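Local coordinates for protein transcarboxylase 5S subunit (Propionibacterium freudenreichii subsp. shermanii, PDB 1RQB) that transfers a carboxyl group from the biotin of the 1.3S subunit to pyruvate, forming oxaloacetate with the help of a cobalt ion, at residues Met44-Ala54 / Arg86-Met94. Numbering follows the deposited sequence.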
HETATM    1  N   MSE A  44       6.592 -20.469  -2.910  1.00 14.02           N
HETATM    2  CA  MSE A  44       7.932 -20.060  -3.355  1.00 17.23           C
HETATM    3  C   MSE A  44       8.929 -21.222  -3.324  1.00 17.74           C
HETATM    4  O   MSE A  44       9.154 -21.840  -2.286  1.00 17.17           O
HETATM    5  CB  MSE A  44       8.488 -18.938  -2.489  1.00 19.25           C
HETATM    6  CG  MSE A  44       9.886 -18.570  -2.901  1.00 22.26           C
HETATM    7 SE   MSE A  44       9.820 -17.195  -4.224  1.00 43.95          SE
HETATM    8  CE  MSE A  44       9.828 -15.801  -3.009  1.00 17.27           C
ATOM      9  N   ALA A  45       9.570 -21.463  -4.463  1.00 15.47           N
ATOM     10  CA  ALA A  45      10.556 -22.547  -4.583  1.00 15.27           C
ATOM     11  C   ALA A  45      11.919 -22.064  -4.086  1.00 17.22           C
ATOM     12  O   ALA A  45      12.309 -20.919  -4.311  1.00 15.14           O
ATOM     13  CB  ALA A  45      10.660 -22.994  -6.034  1.00 17.25           C
HETATM   14  N   MSE A  46      12.651 -22.966  -3.440  1.00 16.23           N
HETATM   15  CA  MSE A  46      13.978 -22.645  -2.896  1.00 21.04           C
HETATM   16  C   MSE A  46      14.883 -22.107  -4.006  1.00 20.09           C
HETATM   17  O   MSE A  46      15.660 -21.179  -3.785  1.00 17.75           O
HETATM   18  CB  MSE A  46      14.602 -23.894  -2.259  1.00 25.43           C
HETATM   19  CG  MSE A  46      15.918 -23.610  -1.563  1.00 29.22           C
HETATM   20 SE   MSE A  46      15.682 -22.244  -0.160  1.00 43.89          SE
HETATM   21  CE  MSE A  46      17.071 -22.855   1.056  1.00 28.57           C
ATOM     22  N   GLU A  47      14.762 -22.672  -5.207  1.00 17.04           N
ATOM     23  CA  GLU A  47      15.580 -22.250  -6.354  1.00 15.93           C
ATOM     24  C   GLU A  47      15.397 -20.757  -6.635  1.00 17.66           C
ATOM     25  O   GLU A  47      16.315 -20.086  -7.103  1.00 15.72           O
ATOM     26  CB  GLU A  47      15.193 -23.059  -7.608  1.00 19.60           C
ATOM     27  CG  GLU A  47      13.718 -22.945  -7.993  1.00 26.97           C
ATOM     28  CD  GLU A  47      13.274 -23.949  -9.058  0.50 27.97           C
ATOM     29  OE1 GLU A  47      13.441 -25.171  -8.837  0.50 28.02           O
ATOM     30  OE2 GLU A  47      12.742 -23.513 -10.108  0.50 23.94           O
ATOM     31  N   ASP A  48      14.217 -20.228  -6.332  1.00 16.05           N
ATOM     32  CA  ASP A  48      13.918 -18.816  -6.614  1.00 16.31           C
ATOM     33  C   ASP A  48      14.327 -17.898  -5.459  1.00 17.89           C
ATOM     34  O   ASP A  48      14.232 -16.677  -5.586  1.00 20.81           O
ATOM     35  CB  ASP A  48      12.416 -18.644  -6.901  1.00 16.30           C
ATOM     36  CG  ASP A  48      12.005 -19.190  -8.275  1.00 21.26           C
ATOM     37  OD1 ASP A  48      12.809 -19.088  -9.223  1.00 20.28           O
ATOM     38  OD2 ASP A  48      10.871 -19.702  -8.422  1.00 17.80           O
HETATM   39  N   MSE A  49      14.801 -18.453  -4.348  1.00 16.39           N
HETATM   40  CA  MSE A  49      15.163 -17.623  -3.188  1.00 18.18           C
HETATM   41  C   MSE A  49      16.668 -17.582  -2.912  1.00 19.26           C
HETATM   42  O   MSE A  49      17.188 -16.546  -2.501  1.00 17.52           O
HETATM   43  CB  MSE A  49      14.483 -18.147  -1.911  1.00 18.22           C
HETATM   44  CG  MSE A  49      12.972 -18.101  -1.896  1.00 24.23           C
HETATM   45 SE   MSE A  49      12.253 -18.617  -0.129  1.00 32.64          SE
HETATM   46  CE  MSE A  49      12.114 -20.535  -0.381  1.00 24.95           C
ATOM     47  N   VAL A  50      17.374 -18.694  -3.110  1.00 19.74           N
ATOM     48  CA  VAL A  50      18.800 -18.767  -2.754  1.00 22.63           C
ATOM     49  C   VAL A  50      19.639 -17.640  -3.358  1.00 20.40           C
ATOM     50  O   VAL A  50      20.602 -17.191  -2.738  1.00 17.73           O
ATOM     51  CB  VAL A  50      19.441 -20.127  -3.133  1.00 26.99           C
ATOM     52  CG1 VAL A  50      18.816 -21.238  -2.291  1.00 30.96           C
ATOM     53  CG2 VAL A  50      19.277 -20.403  -4.623  1.00 25.23           C
ATOM     54  N   GLY A  51      19.291 -17.191  -4.557  1.00 19.16           N
ATOM     55  CA  GLY A  51      20.053 -16.131  -5.190  1.00 15.93           C
ATOM     56  C   GLY A  51      20.070 -14.791  -4.469  1.00 17.65           C
ATOM     57  O   GLY A  51      20.902 -13.937  -4.773  1.00 18.02           O
ATOM     58  N   ALA A  52      19.180 -14.597  -3.500  1.00 15.26           N
ATOM     59  CA  ALA A  52      19.128 -13.318  -2.778  1.00 14.02           C
ATOM     60  C   ALA A  52      19.710 -13.453  -1.369  1.00 12.14           C
ATOM     61  O   ALA A  52      19.857 -12.458  -0.661  1.00 15.31           O
ATOM     62  CB  ALA A  52      17.668 -12.836  -2.684  1.00 14.78           C
ATOM     63  N   CYS A  53      20.061 -14.668  -0.964  1.00 15.59           N
ATOM     64  CA  CYS A  53      20.539 -14.905   0.408  1.00 17.51           C
ATOM     65  C   CYS A  53      21.793 -14.101   0.761  1.00 16.46           C
ATOM     66  O   CYS A  53      21.883 -13.551   1.857  1.00 15.11           O
ATOM     67  CB  CYS A  53      20.771 -16.396   0.641  1.00 16.61           C
ATOM     68  SG  CYS A  53      19.224 -17.314   0.888  1.00 25.38           S
ATOM     69  N   ALA A  54      22.762 -14.027  -0.141  1.00 17.33           N
ATOM     70  CA  ALA A  54      23.990 -13.281   0.172  1.00 16.39           C
ATOM     71  C   ALA A  54      23.653 -11.815   0.461  1.00 17.92           C
ATOM     72  O   ALA A  54      24.160 -11.228   1.415  1.00 14.22           O
ATOM     73  CB  ALA A  54      24.989 -13.381  -0.993  1.00 20.21           C
ATOM     74  N   ARG A  86      16.077 -27.243   3.532  1.00 14.66           N
ATOM     75  CA  ARG A  86      15.924 -25.806   3.265  1.00 10.91           C
ATOM     76  C   ARG A  86      16.541 -25.013   4.419  1.00 11.91           C
ATOM     77  O   ARG A  86      17.259 -24.038   4.206  1.00 11.34           O
ATOM     78  CB  ARG A  86      14.438 -25.433   3.109  1.00 13.87           C
ATOM     79  CG  ARG A  86      14.206 -23.919   2.981  1.00 15.09           C
ATOM     80  CD  ARG A  86      12.720 -23.525   2.857  1.00 18.05           C
ATOM     81  NE  ARG A  86      12.134 -23.936   1.582  1.00 19.61           N
ATOM     82  CZ  ARG A  86      10.963 -23.499   1.119  1.00 21.87           C
ATOM     83  NH1 ARG A  86      10.239 -22.642   1.829  1.00 16.30           N
ATOM     84  NH2 ARG A  86      10.531 -23.889  -0.079  1.00 15.57           N
ATOM     85  N   LEU A  87      16.260 -25.442   5.647  1.00 11.25           N
ATOM     86  CA  LEU A  87      16.812 -24.768   6.831  1.00 11.89           C
ATOM     87  C   LEU A  87      18.340 -24.856   6.808  1.00 13.73           C
ATOM     88  O   LEU A  87      19.028 -23.866   7.049  1.00 13.31           O
ATOM     89  CB  LEU A  87      16.276 -25.402   8.123  1.00 10.28           C
ATOM     90  CG  LEU A  87      16.910 -24.929   9.441  1.00 16.28           C
ATOM     91  CD1 LEU A  87      16.821 -23.406   9.560  1.00 18.05           C
ATOM     92  CD2 LEU A  87      16.198 -25.597  10.604  1.00 15.25           C
ATOM     93  N   ARG A  88      18.882 -26.041   6.532  1.00 14.01           N
ATOM     94  CA  ARG A  88      20.344 -26.177   6.484  1.00 15.09           C
ATOM     95  C   ARG A  88      20.948 -25.261   5.419  1.00 14.14           C
ATOM     96  O   ARG A  88      21.990 -24.641   5.635  1.00 14.83           O
ATOM     97  CB  ARG A  88      20.752 -27.633   6.225  1.00 16.51           C
ATOM     98  CG  ARG A  88      20.647 -28.483   7.482  1.00 22.46           C
ATOM     99  CD  ARG A  88      21.145 -29.904   7.270  1.00 25.49           C
ATOM    100  NE  ARG A  88      20.219 -30.740   6.519  1.00 29.92           N
ATOM    101  CZ  ARG A  88      19.327 -31.542   7.093  1.00 29.02           C
ATOM    102  NH1 ARG A  88      19.251 -31.608   8.414  1.00 27.77           N
ATOM    103  NH2 ARG A  88      18.515 -32.282   6.352  1.00 30.61           N
ATOM    104  N   THR A  89      20.288 -25.173   4.272  1.00 14.52           N
ATOM    105  CA  THR A  89      20.788 -24.335   3.173  1.00 14.43           C
ATOM    106  C   THR A  89      20.773 -22.863   3.588  1.00 17.18           C
ATOM    107  O   THR A  89      21.745 -22.143   3.363  1.00 13.59           O
ATOM    108  CB  THR A  89      19.944 -24.530   1.898  1.00 17.99           C
ATOM    109  OG1 THR A  89      20.053 -25.892   1.472  1.00 19.17           O
ATOM    110  CG2 THR A  89      20.450 -23.630   0.779  1.00 19.03           C
ATOM    111  N   PHE A  90      19.684 -22.417   4.206  1.00 16.57           N
ATOM    112  CA  PHE A  90      19.594 -21.016   4.642  1.00 15.69           C
ATOM    113  C   PHE A  90      20.686 -20.712   5.671  1.00 15.83           C
ATOM    114  O   PHE A  90      21.278 -19.634   5.658  1.00 13.59           O
ATOM    115  CB  PHE A  90      18.225 -20.737   5.262  1.00 14.55           C
ATOM    116  CG  PHE A  90      17.129 -20.485   4.248  1.00 17.37           C
ATOM    117  CD1 PHE A  90      15.808 -20.815   4.542  1.00 17.51           C
ATOM    118  CD2 PHE A  90      17.407 -19.892   3.024  1.00 19.56           C
ATOM    119  CE1 PHE A  90      14.773 -20.555   3.624  1.00 18.29           C
ATOM    120  CE2 PHE A  90      16.377 -19.627   2.098  1.00 22.34           C
ATOM    121  CZ  PHE A  90      15.059 -19.965   2.408  1.00 19.51           C
ATOM    122  N   ARG A  91      20.952 -21.665   6.562  1.00 12.09           N
ATOM    123  CA  ARG A  91      21.963 -21.461   7.610  1.00 11.25           C
ATOM    124  C   ARG A  91      23.340 -21.263   6.972  1.00 12.96           C
ATOM    125  O   ARG A  91      24.141 -20.448   7.425  1.00 15.13           O
ATOM    126  CB  ARG A  91      22.018 -22.687   8.529  1.00 13.79           C
ATOM    127  CG  ARG A  91      23.084 -22.656   9.627  1.00 14.73           C
ATOM    128  CD  ARG A  91      22.846 -21.584  10.687  1.00 15.45           C
ATOM    129  NE  ARG A  91      23.007 -20.207  10.226  1.00 16.34           N
ATOM    130  CZ  ARG A  91      22.634 -19.150  10.946  1.00 14.89           C
ATOM    131  NH1 ARG A  91      22.074 -19.330  12.136  1.00 12.46           N
ATOM    132  NH2 ARG A  91      22.849 -17.919  10.499  1.00 10.36           N
ATOM    133  N   LYS A  92      23.598 -22.022   5.917  1.00 14.92           N
ATOM    134  CA  LYS A  92      24.886 -21.988   5.210  1.00 15.56           C
ATOM    135  C   LYS A  92      25.030 -20.731   4.348  1.00 19.13           C
ATOM    136  O   LYS A  92      26.102 -20.129   4.301  1.00 16.41           O
ATOM    137  CB  LYS A  92      25.006 -23.240   4.334  1.00 21.01           C
ATOM    138  CG  LYS A  92      26.217 -23.265   3.427  1.00 29.51           C
ATOM    139  CD  LYS A  92      26.278 -24.562   2.619  1.00 33.80           C
ATOM    140  CE  LYS A  92      25.003 -24.802   1.807  1.00 38.93           C
ATOM    141  NZ  LYS A  92      24.616 -23.647   0.939  1.00 42.14           N
ATOM    142  N   LEU A  93      23.959 -20.313   3.679  1.00 16.03           N
ATOM    143  CA  LEU A  93      24.044 -19.149   2.785  1.00 17.70           C
ATOM    144  C   LEU A  93      23.927 -17.820   3.537  1.00 16.16           C
ATOM    145  O   LEU A  93      24.243 -16.770   2.982  1.00 18.98           O
ATOM    146  CB  LEU A  93      22.968 -19.233   1.700  1.00 15.75           C
ATOM    147  CG  LEU A  93      23.109 -20.438   0.772  1.00 20.70           C
ATOM    148  CD1 LEU A  93      21.953 -20.458  -0.219  1.00 21.29           C
ATOM    149  CD2 LEU A  93      24.444 -20.376   0.044  1.00 24.06           C
HETATM  150  N   MSE A  94      23.455 -17.838   4.778  1.00 13.80           N
HETATM  151  CA  MSE A  94      23.343 -16.593   5.554  1.00 17.02           C
HETATM  152  C   MSE A  94      23.961 -16.827   6.934  1.00 17.65           C
HETATM  153  O   MSE A  94      23.290 -16.738   7.961  1.00 17.39           O
HETATM  154  CB  MSE A  94      21.865 -16.197   5.683  1.00 17.23           C
HETATM  155  CG  MSE A  94      21.182 -16.055   4.333  1.00 17.63           C
HETATM  156 SE   MSE A  94      19.352 -15.396   4.458  1.00 26.43          SE
HETATM  157  CE  MSE A  94      18.479 -16.993   5.178  1.00 18.46           C
TER
HETATM  158  O   HOH W   1       7.880 -22.248   0.081  1.00 21.57           O
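In the TIM barrel of this carboxyltransferase, helix 83-93 packs on the outer layer against 44-54, the segment that leads into helix 53-58, chiefly through M46, M49 and C53 meeting R86, F90 and L93. M46, like M49 a selenomethionine, has methionine's unbranched reach to lay its CE over one face of the F90 ring in a CH-pi contact, 3.6 Å from the ring centroid. Its CG stands anti to the backbone N (chi1 -175°) and the chain bends at chi2, carrying CE tip to tip against T89, 3.4 Å from CB, a tight fit. M49 SE and C53 SG, large and polarisable, come instead to the hydrogen-bearing edge of F90. C53 CB meets L93 CB at 3.7 Å. M49 CE sits over the guanidinium of R86, 3.5 Å from CZ. R86 NH2 forms a salt bridge with E81 and a weak hydrogen bond to M44 O, 3.3 Å away; NH1 reaches that oxygen through a water. A leucine in place of R86 would probably leave E81 without its salt-bridge mate and the water without its NH1 donor. Arginine thus joins a polar edge to a flat, poorly hydrated face, beside a seam otherwise packed mainly by apolar side chains.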